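Local structure of Serine/threonine-protein phosphatase 2A regulatory subunit B'' subunit alpha (Homo sapiens, 4I5J) at residues L28-D42 against H57-F69. The protein is a calcium-binding regulatory B'' subunit of the phosphatase PP2A heterotrimer that might modulate the substrate selectivity, activity and localisation of the catalytic enzyme. Sequence-based numbering, arbitrary orientation.
Sequences LEQEDFIPLLQDVVD and HSRYITTVIQRIF
The side chain of Leu37 on helix 34-42 sits as a knob in a hole formed by Tyr60, Ile61, Val64 and Ile65 of helix 57-69, joining two helices whose axes cross at 123° in the first EF-hand domain of this fragment, away from the calcium site. Its CB lies 3.7 Å from Ile61 CG2, while its CD2 meets Ile68 CD1 tip to tip. Further along, Val41 splits its branches: CG1 approaches His57 NE2 and CG2 lies at the edge of the Tyr60 ring, whose hydroxyl hydrogen-bonds to Phe110 O.

Among the aromatic contacts, Ile68 CG2 sits over one face of Phe33, and Phe69 meets Phe33 obliquely, planes at 77°. Gln30 CG stands 3.6 Å above the centre of the Phe69 ring, a CH-pi contact.

The polar contact is a reciprocal amide pair. Gln66 bends at chi2 (-33°), bringing its amide to the extended Gln30; Trp178 NE1 of helix 173-184 is also hydrogen-bonded to Gln66 OE1. A leucine in place of Gln66 would probably leave the Gln30 amide without both bonds and free to turn. Gln30 NE2 donates to Gln66 OE1 at 2.9 Å; in return, Gln66 NE2 gives a nearly straight 2.8 Å bond to Gln30 OE1, arriving from above its carbonyl plane.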
ATOM      1  N   LEU A  28     -14.847  -0.734  13.047  1.00 38.31           N
ATOM      2  CA  LEU A  28     -14.510   0.685  12.966  1.00 40.66           C
ATOM      3  C   LEU A  28     -14.189   1.099  11.528  1.00 41.53           C
ATOM      4  O   LEU A  28     -13.472   0.402  10.802  1.00 42.36           O
ATOM      5  CB  LEU A  28     -13.307   1.025  13.853  1.00 37.26           C
ATOM      6  CG  LEU A  28     -13.312   0.526  15.292  1.00 37.21           C
ATOM      7  CD1 LEU A  28     -11.987   0.833  15.992  1.00 37.29           C
ATOM      8  CD2 LEU A  28     -14.453   1.161  16.025  1.00 38.40           C
ATOM      9  N   GLU A  29     -14.709   2.249  11.133  1.00 43.92           N
ATOM     10  CA  GLU A  29     -14.363   2.830   9.852  1.00 36.03           C
ATOM     11  C   GLU A  29     -13.327   3.913  10.059  1.00 29.43           C
ATOM     12  O   GLU A  29     -13.100   4.329  11.190  1.00 37.87           O
ATOM     13  CB  GLU A  29     -15.611   3.409   9.201  1.00 45.27           C
ATOM     14  CG  GLU A  29     -16.554   2.303   8.767  1.00 53.09           C
ATOM     15  CD  GLU A  29     -17.839   2.830   8.214  1.00 66.47           C
ATOM     16  OE1 GLU A  29     -18.161   4.021   8.455  1.00 76.68           O
ATOM     17  OE2 GLU A  29     -18.530   2.042   7.541  1.00 66.89           O
ATOM     18  N   GLN A  30     -12.717   4.377   8.969  1.00 36.48           N
ATOM     19  CA  GLN A  30     -11.688   5.417   9.058  1.00 34.76           C
ATOM     20  C   GLN A  30     -12.091   6.592   9.921  1.00 38.51           C
ATOM     21  O   GLN A  30     -11.299   7.035  10.760  1.00 33.57           O
ATOM     22  CB  GLN A  30     -11.257   5.898   7.669  1.00 32.79           C
ATOM     23  CG  GLN A  30     -10.459   4.833   6.926  1.00 37.71           C
ATOM     24  CD  GLN A  30      -9.535   5.414   5.854  1.00 45.96           C
ATOM     25  OE1 GLN A  30      -9.452   6.622   5.691  1.00 43.95           O
ATOM     26  NE2 GLN A  30      -8.837   4.546   5.124  1.00 50.54           N
ATOM     27  N   GLU A  31     -13.319   7.086   9.735  1.00 36.22           N
ATOM     28  CA  GLU A  31     -13.788   8.275  10.475  1.00 43.10           C
ATOM     29  C   GLU A  31     -13.766   8.076  11.995  1.00 35.98           C
ATOM     30  O   GLU A  31     -13.550   9.021  12.753  1.00 37.95           O
ATOM     31  CB  GLU A  31     -15.203   8.686  10.026  1.00 48.89           C
ATOM     32  CG  GLU A  31     -15.306   9.212   8.583  1.00 59.14           C
ATOM     33  CD  GLU A  31     -15.232   8.117   7.495  1.00 65.04           C
ATOM     34  OE1 GLU A  31     -15.181   8.483   6.299  1.00 78.24           O
ATOM     35  OE2 GLU A  31     -15.223   6.906   7.812  1.00 52.98           O
ATOM     36  N   ASP A  32     -13.970   6.833  12.424  1.00 36.94           N
ATOM     37  CA  ASP A  32     -14.040   6.491  13.842  1.00 39.67           C
ATOM     38  C   ASP A  32     -12.710   6.711  14.561  1.00 40.22           C
ATOM     39  O   ASP A  32     -12.684   6.854  15.781  1.00 36.19           O
ATOM     40  CB  ASP A  32     -14.464   5.027  14.018  1.00 36.26           C
ATOM     41  CG  ASP A  32     -15.885   4.765  13.554  1.00 38.02           C
ATOM     42  OD1 ASP A  32     -16.705   5.700  13.651  1.00 39.66           O
ATOM     43  OD2 ASP A  32     -16.179   3.626  13.101  1.00 38.72           O
ATOM     44  N   PHE A  33     -11.611   6.720  13.805  1.00 39.00           N
ATOM     45  CA  PHE A  33     -10.290   6.920  14.385  1.00 34.06           C
ATOM     46  C   PHE A  33      -9.954   8.394  14.562  1.00 37.06           C
ATOM     47  O   PHE A  33      -8.984   8.739  15.245  1.00 35.24           O
ATOM     48  CB  PHE A  33      -9.222   6.258  13.527  1.00 27.04           C
ATOM     49  CG  PHE A  33      -9.146   4.775  13.708  1.00 31.55           C
ATOM     50  CD1 PHE A  33     -10.042   3.938  13.061  1.00 34.54           C
ATOM     51  CD2 PHE A  33      -8.206   4.218  14.558  1.00 31.27           C
ATOM     52  CE1 PHE A  33      -9.987   2.546  13.246  1.00 36.44           C
ATOM     53  CE2 PHE A  33      -8.144   2.848  14.750  1.00 27.76           C
ATOM     54  CZ  PHE A  33      -9.032   2.011  14.093  1.00 35.09           C
ATOM     55  N   ILE A  34     -10.735   9.267  13.935  1.00 34.50           N
ATOM     56  CA  ILE A  34     -10.393  10.700  13.966  1.00 35.39           C
ATOM     57  C   ILE A  34     -10.312  11.294  15.384  1.00 38.94           C
ATOM     58  O   ILE A  34      -9.314  11.931  15.729  1.00 41.48           O
ATOM     59  CB  ILE A  34     -11.306  11.558  13.045  1.00 49.60           C
ATOM     60  CG1 ILE A  34     -10.911  11.343  11.585  1.00 41.16           C
ATOM     61  CG2 ILE A  34     -11.204  13.041  13.408  1.00 50.40           C
ATOM     62  CD1 ILE A  34     -11.990  11.721  10.604  1.00 38.52           C
ATOM     63  N   PRO A  35     -11.339  11.071  16.225  1.00 41.37           N
ATOM     64  CA  PRO A  35     -11.192  11.675  17.553  1.00 43.37           C
ATOM     65  C   PRO A  35     -10.022  11.087  18.349  1.00 46.99           C
ATOM     66  O   PRO A  35      -9.419  11.802  19.149  1.00 42.91           O
ATOM     67  CB  PRO A  35     -12.536  11.387  18.234  1.00 41.29           C
ATOM     68  CG  PRO A  35     -13.222  10.407  17.396  1.00 42.07           C
ATOM     69  CD  PRO A  35     -12.683  10.513  16.017  1.00 41.77           C
ATOM     70  N   LEU A  36      -9.690   9.819  18.114  1.00 39.75           N
ATOM     71  CA  LEU A  36      -8.514   9.213  18.738  1.00 38.20           C
ATOM     72  C   LEU A  36      -7.226   9.934  18.295  1.00 40.94           C
ATOM     73  O   LEU A  36      -6.353  10.250  19.108  1.00 38.46           O
ATOM     74  CB  LEU A  36      -8.428   7.719  18.388  1.00 36.82           C
ATOM     75  CG  LEU A  36      -7.144   7.036  18.858  1.00 39.60           C
ATOM     76  CD1 LEU A  36      -7.101   7.053  20.363  1.00 47.53           C
ATOM     77  CD2 LEU A  36      -7.023   5.623  18.352  1.00 37.82           C
ATOM     78  N   LEU A  37      -7.120  10.196  16.997  1.00 37.36           N
ATOM     79  CA  LEU A  37      -5.955  10.880  16.453  1.00 39.87           C
ATOM     80  C   LEU A  37      -5.898  12.319  16.923  1.00 36.25           C
ATOM     81  O   LEU A  37      -4.830  12.850  17.178  1.00 39.72           O
ATOM     82  CB  LEU A  37      -5.959  10.831  14.924  1.00 38.23           C
ATOM     83  CG  LEU A  37      -4.947   9.849  14.326  1.00 38.56           C
ATOM     84  CD1 LEU A  37      -3.525  10.234  14.726  1.00 35.81           C
ATOM     85  CD2 LEU A  37      -5.240   8.421  14.744  1.00 31.68           C
ATOM     86  N   GLN A  38      -7.047  12.959  17.029  1.00 38.98           N
ATOM     87  CA  GLN A  38      -7.063  14.343  17.481  1.00 41.94           C
ATOM     88  C   GLN A  38      -6.570  14.413  18.903  1.00 44.79           C
ATOM     89  O   GLN A  38      -5.828  15.316  19.282  1.00 44.27           O
ATOM     90  CB  GLN A  38      -8.470  14.910  17.393  1.00 38.91           C
ATOM     91  CG  GLN A  38      -8.941  15.012  15.979  1.00 38.84           C
ATOM     92  CD  GLN A  38      -9.952  16.101  15.795  1.00 55.63           C
ATOM     93  OE1 GLN A  38     -11.116  15.843  15.479  1.00 51.04           O
ATOM     94  NE2 GLN A  38      -9.513  17.344  15.990  1.00 72.22           N
ATOM     95  N   ASP A  39      -6.988  13.436  19.690  1.00 47.52           N
ATOM     96  CA  ASP A  39      -6.522  13.323  21.051  1.00 49.73           C
ATOM     97  C   ASP A  39      -5.007  13.102  21.097  1.00 44.80           C
ATOM     98  O   ASP A  39      -4.308  13.753  21.877  1.00 49.20           O
ATOM     99  CB  ASP A  39      -7.259  12.189  21.761  1.00 56.94           C
ATOM    100  CG  ASP A  39      -7.145  12.282  23.255  1.00 68.02           C
ATOM    101  OD1 ASP A  39      -7.434  13.374  23.788  1.00 69.48           O
ATOM    102  OD2 ASP A  39      -6.747  11.282  23.893  1.00 75.93           O
ATOM    103  N   VAL A  40      -4.495  12.200  20.262  1.00 41.10           N
ATOM    104  CA  VAL A  40      -3.051  11.950  20.226  1.00 40.61           C
ATOM    105  C   VAL A  40      -2.269  13.209  19.828  1.00 44.43           C
ATOM    106  O   VAL A  40      -1.255  13.536  20.445  1.00 40.31           O
ATOM    107  CB  VAL A  40      -2.698  10.811  19.272  1.00 37.45           C
ATOM    108  CG1 VAL A  40      -1.221  10.856  18.911  1.00 29.52           C
ATOM    109  CG2 VAL A  40      -3.086   9.434  19.891  1.00 35.11           C
ATOM    110  N   VAL A  41      -2.755  13.919  18.808  1.00 41.31           N
ATOM    111  CA  VAL A  41      -2.088  15.131  18.336  1.00 41.12           C
ATOM    112  C   VAL A  41      -2.179  16.263  19.365  1.00 47.23           C
ATOM    113  O   VAL A  41      -1.267  17.072  19.495  1.00 53.17           O
ATOM    114  CB  VAL A  41      -2.671  15.611  16.984  1.00 41.05           C
ATOM    115  CG1 VAL A  41      -2.074  16.953  16.583  1.00 41.34           C
ATOM    116  CG2 VAL A  41      -2.404  14.587  15.907  1.00 43.09           C
ATOM    117  N   ASP A  42      -3.269  16.304  20.121  1.00 49.35           N
ATOM    118  CA  ASP A  42      -3.442  17.364  21.112  1.00 52.76           C
ATOM    119  C   ASP A  42      -2.623  17.132  22.373  1.00 52.76           C
ATOM    120  O   ASP A  42      -2.284  18.075  23.078  1.00 55.78           O
ATOM    121  CB  ASP A  42      -4.916  17.539  21.475  1.00 60.54           C
ATOM    122  CG  ASP A  42      -5.732  18.111  20.330  1.00 68.71           C
ATOM    123  OD1 ASP A  42      -5.123  18.571  19.332  1.00 64.09           O
ATOM    124  OD2 ASP A  42      -6.981  18.092  20.428  1.00 71.43           O
ATOM    125  N   HIS A  57      -1.754  19.443  10.294  1.00 35.68           N
ATOM    126  CA  HIS A  57      -2.604  18.761  11.264  1.00 37.31           C
ATOM    127  C   HIS A  57      -3.518  17.741  10.580  1.00 40.37           C
ATOM    128  O   HIS A  57      -3.604  16.583  11.010  1.00 33.03           O
ATOM    129  CB  HIS A  57      -3.458  19.807  11.986  1.00 41.75           C
ATOM    130  CG  HIS A  57      -4.130  19.300  13.223  1.00 48.43           C
ATOM    131  ND1 HIS A  57      -5.355  18.677  13.200  1.00 47.25           N
ATOM    132  CD2 HIS A  57      -3.749  19.337  14.519  1.00 52.62           C
ATOM    133  CE1 HIS A  57      -5.702  18.343  14.430  1.00 47.50           C
ATOM    134  NE2 HIS A  57      -4.743  18.733  15.251  1.00 49.99           N
ATOM    135  N   SER A  58      -4.199  18.170   9.515  1.00 38.26           N
ATOM    136  CA  SER A  58      -5.161  17.312   8.820  1.00 42.70           C
ATOM    137  C   SER A  58      -4.501  16.207   8.038  1.00 38.02           C
ATOM    138  O   SER A  58      -4.932  15.058   8.116  1.00 36.94           O
ATOM    139  CB  SER A  58      -6.034  18.120   7.865  1.00 40.89           C
ATOM    140  OG  SER A  58      -6.848  18.985   8.614  1.00 59.18           O
ATOM    141  N   ARG A  59      -3.482  16.571   7.261  1.00 30.11           N
ATOM    142  CA  ARG A  59      -2.711  15.609   6.493  1.00 37.06           C
ATOM    143  C   ARG A  59      -2.060  14.526   7.356  1.00 36.48           C
ATOM    144  O   ARG A  59      -1.984  13.372   6.940  1.00 37.68           O
ATOM    145  CB  ARG A  59      -1.634  16.329   5.677  1.00 38.88           C
ATOM    146  CG  ARG A  59      -2.185  17.131   4.523  1.00 49.52           C
ATOM    147  CD  ARG A  59      -2.929  16.248   3.552  1.00 52.10           C
ATOM    148  NE  ARG A  59      -3.263  16.975   2.333  1.00 56.29           N
ATOM    149  CZ  ARG A  59      -4.274  16.655   1.530  1.00 69.02           C
ATOM    150  NH1 ARG A  59      -5.067  15.628   1.822  1.00 68.14           N
ATOM    151  NH2 ARG A  59      -4.501  17.373   0.436  1.00 78.68           N
ATOM    152  N   TYR A  60      -1.562  14.899   8.532  1.00 31.05           N
ATOM    153  CA  TYR A  60      -0.916  13.929   9.426  1.00 32.36           C
ATOM    154  C   TYR A  60      -1.935  12.901   9.905  1.00 27.26           C
ATOM    155  O   TYR A  60      -1.703  11.699   9.833  1.00 27.56           O
ATOM    156  CB  TYR A  60      -0.239  14.623  10.622  1.00 26.47           C
ATOM    157  CG  TYR A  60       0.246  13.646  11.662  1.00 28.88           C
ATOM    158  CD1 TYR A  60       1.398  12.901  11.458  1.00 23.70           C
ATOM    159  CD2 TYR A  60      -0.468  13.443  12.837  1.00 29.70           C
ATOM    160  CE1 TYR A  60       1.838  11.975  12.415  1.00 24.05           C
ATOM    161  CE2 TYR A  60      -0.040  12.525  13.799  1.00 31.35           C
ATOM    162  CZ  TYR A  60       1.111  11.807  13.587  1.00 28.05           C
ATOM    163  OH  TYR A  60       1.528  10.911  14.544  1.00 26.92           O
ATOM    164  N   ILE A  61      -3.082  13.378  10.369  1.00 30.02           N
ATOM    165  CA  ILE A  61      -4.147  12.497  10.804  1.00 30.96           C
ATOM    166  C   ILE A  61      -4.638  11.579   9.674  1.00 35.63           C
ATOM    167  O   ILE A  61      -4.786  10.369   9.870  1.00 33.67           O
ATOM    168  CB  ILE A  61      -5.293  13.304  11.411  1.00 34.76           C
ATOM    169  CG1 ILE A  61      -4.808  13.957  12.717  1.00 33.76           C
ATOM    170  CG2 ILE A  61      -6.515  12.408  11.649  1.00 34.97           C
ATOM    171  CD1 ILE A  61      -5.826  14.871  13.358  1.00 33.68           C
ATOM    172  N   THR A  62      -4.854  12.142   8.491  1.00 31.58           N
ATOM    173  CA  THR A  62      -5.250  11.346   7.330  1.00 29.05           C
ATOM    174  C   THR A  62      -4.224  10.254   7.061  1.00 29.57           C
ATOM    175  O   THR A  62      -4.567   9.098   6.772  1.00 30.08           O
ATOM    176  CB  THR A  62      -5.324  12.232   6.071  1.00 31.22           C
ATOM    177  OG1 THR A  62      -6.416  13.152   6.184  1.00 33.67           O
ATOM    178  CG2 THR A  62      -5.510  11.370   4.818  1.00 32.25           C
ATOM    179  N   THR A  63      -2.946  10.629   7.168  1.00 27.84           N
ATOM    180  CA  THR A  63      -1.868   9.710   6.842  1.00 29.08           C
ATOM    181  C   THR A  63      -1.753   8.593   7.876  1.00 34.62           C
ATOM    182  O   THR A  63      -1.599   7.424   7.506  1.00 32.57           O
ATOM    183  CB  THR A  63      -0.544  10.449   6.706  1.00 29.32           C
ATOM    184  OG1 THR A  63      -0.665  11.426   5.661  1.00 30.66           O
ATOM    185  CG2 THR A  63       0.574   9.488   6.366  1.00 24.90           C
ATOM    186  N   VAL A  64      -1.853   8.937   9.163  1.00 26.36           N
ATOM    187  CA  VAL A  64      -1.787   7.915  10.202  1.00 28.88           C
ATOM    188  C   VAL A  64      -2.969   6.964  10.065  1.00 31.96           C
ATOM    189  O   VAL A  64      -2.827   5.738  10.216  1.00 29.83           O
ATOM    190  CB  VAL A  64      -1.778   8.511  11.625  1.00 31.71           C
ATOM    191  CG1 VAL A  64      -1.860   7.382  12.686  1.00 21.76           C
ATOM    192  CG2 VAL A  64      -0.532   9.366  11.829  1.00 32.54           C
ATOM    193  N   ILE A  65      -4.141   7.517   9.784  1.00 25.42           N
ATOM    194  CA  ILE A  65      -5.301   6.651   9.598  1.00 31.69           C
ATOM    195  C   ILE A  65      -5.101   5.703   8.395  1.00 31.99           C
ATOM    196  O   ILE A  65      -5.409   4.527   8.500  1.00 31.87           O
ATOM    197  CB  ILE A  65      -6.606   7.448   9.523  1.00 34.26           C
ATOM    198  CG1 ILE A  65      -6.823   8.149  10.859  1.00 33.04           C
ATOM    199  CG2 ILE A  65      -7.805   6.532   9.209  1.00 32.68           C
ATOM    200  CD1 ILE A  65      -8.039   9.011  10.917  1.00 30.87           C
ATOM    201  N   GLN A  66      -4.539   6.190   7.281  1.00 26.78           N
ATOM    202  CA  GLN A  66      -4.319   5.309   6.135  1.00 28.32           C
ATOM    203  C   GLN A  66      -3.385   4.201   6.558  1.00 29.95           C
ATOM    204  O   GLN A  66      -3.613   3.041   6.229  1.00 29.59           O
ATOM    205  CB  GLN A  66      -3.725   6.058   4.917  1.00 25.04           C
ATOM    206  CG  GLN A  66      -4.650   7.087   4.313  1.00 28.74           C
ATOM    207  CD  GLN A  66      -6.102   6.675   4.430  1.00 39.70           C
ATOM    208  OE1 GLN A  66      -6.527   5.670   3.859  1.00 35.64           O
ATOM    209  NE2 GLN A  66      -6.865   7.436   5.199  1.00 39.09           N
ATOM    210  N   ARG A  67      -2.351   4.557   7.322  1.00 29.44           N
ATOM    211  CA  ARG A  67      -1.358   3.572   7.767  1.00 33.59           C
ATOM    212  C   ARG A  67      -1.959   2.532   8.706  1.00 28.61           C
ATOM    213  O   ARG A  67      -1.588   1.360   8.662  1.00 26.35           O
ATOM    214  CB  ARG A  67      -0.151   4.248   8.427  1.00 29.01           C
ATOM    215  CG  ARG A  67       0.667   5.102   7.440  1.00 34.33           C
ATOM    216  CD  ARG A  67       1.974   5.540   8.067  1.00 34.62           C
ATOM    217  NE  ARG A  67       2.859   4.399   8.321  1.00 40.37           N
ATOM    218  CZ  ARG A  67       3.996   4.475   9.013  1.00 39.45           C
ATOM    219  NH1 ARG A  67       4.366   5.632   9.539  1.00 33.43           N
ATOM    220  NH2 ARG A  67       4.749   3.394   9.196  1.00 37.43           N
ATOM    221  N   ILE A  68      -2.881   2.959   9.552  1.00 21.53           N
ATOM    222  CA  ILE A  68      -3.575   2.033  10.444  1.00 20.60           C
ATOM    223  C   ILE A  68      -4.343   1.035   9.567  1.00 29.33           C
ATOM    224  O   ILE A  68      -4.153  -0.181   9.680  1.00 31.48           O
ATOM    225  CB  ILE A  68      -4.548   2.794  11.392  1.00 28.43           C
ATOM    226  CG1 ILE A  68      -3.793   3.486  12.538  1.00 27.77           C
ATOM    227  CG2 ILE A  68      -5.572   1.833  11.999  1.00 29.38           C
ATOM    228  CD1 ILE A  68      -4.633   4.584  13.271  1.00 25.22           C
ATOM    229  N   PHE A  69      -5.167   1.535   8.650  1.00 27.74           N
ATOM    230  CA  PHE A  69      -5.946   0.631   7.806  1.00 27.89           C
ATOM    231  C   PHE A  69      -5.092  -0.220   6.909  1.00 34.40           C
ATOM    232  O   PHE A  69      -5.403  -1.400   6.675  1.00 34.07           O
ATOM    233  CB  PHE A  69      -7.027   1.379   7.025  1.00 30.42           C
ATOM    234  CG  PHE A  69      -8.231   1.659   7.855  1.00 34.19           C
ATOM    235  CD1 PHE A  69      -8.164   2.585   8.894  1.00 28.14           C
ATOM    236  CD2 PHE A  69      -9.389   0.929   7.689  1.00 30.64           C
ATOM    237  CE1 PHE A  69      -9.267   2.820   9.702  1.00 29.17           C
ATOM    238  CE2 PHE A  69     -10.487   1.163   8.497  1.00 30.20           C
ATOM    239  CZ  PHE A  69     -10.415   2.116   9.502  1.00 34.21           C
TER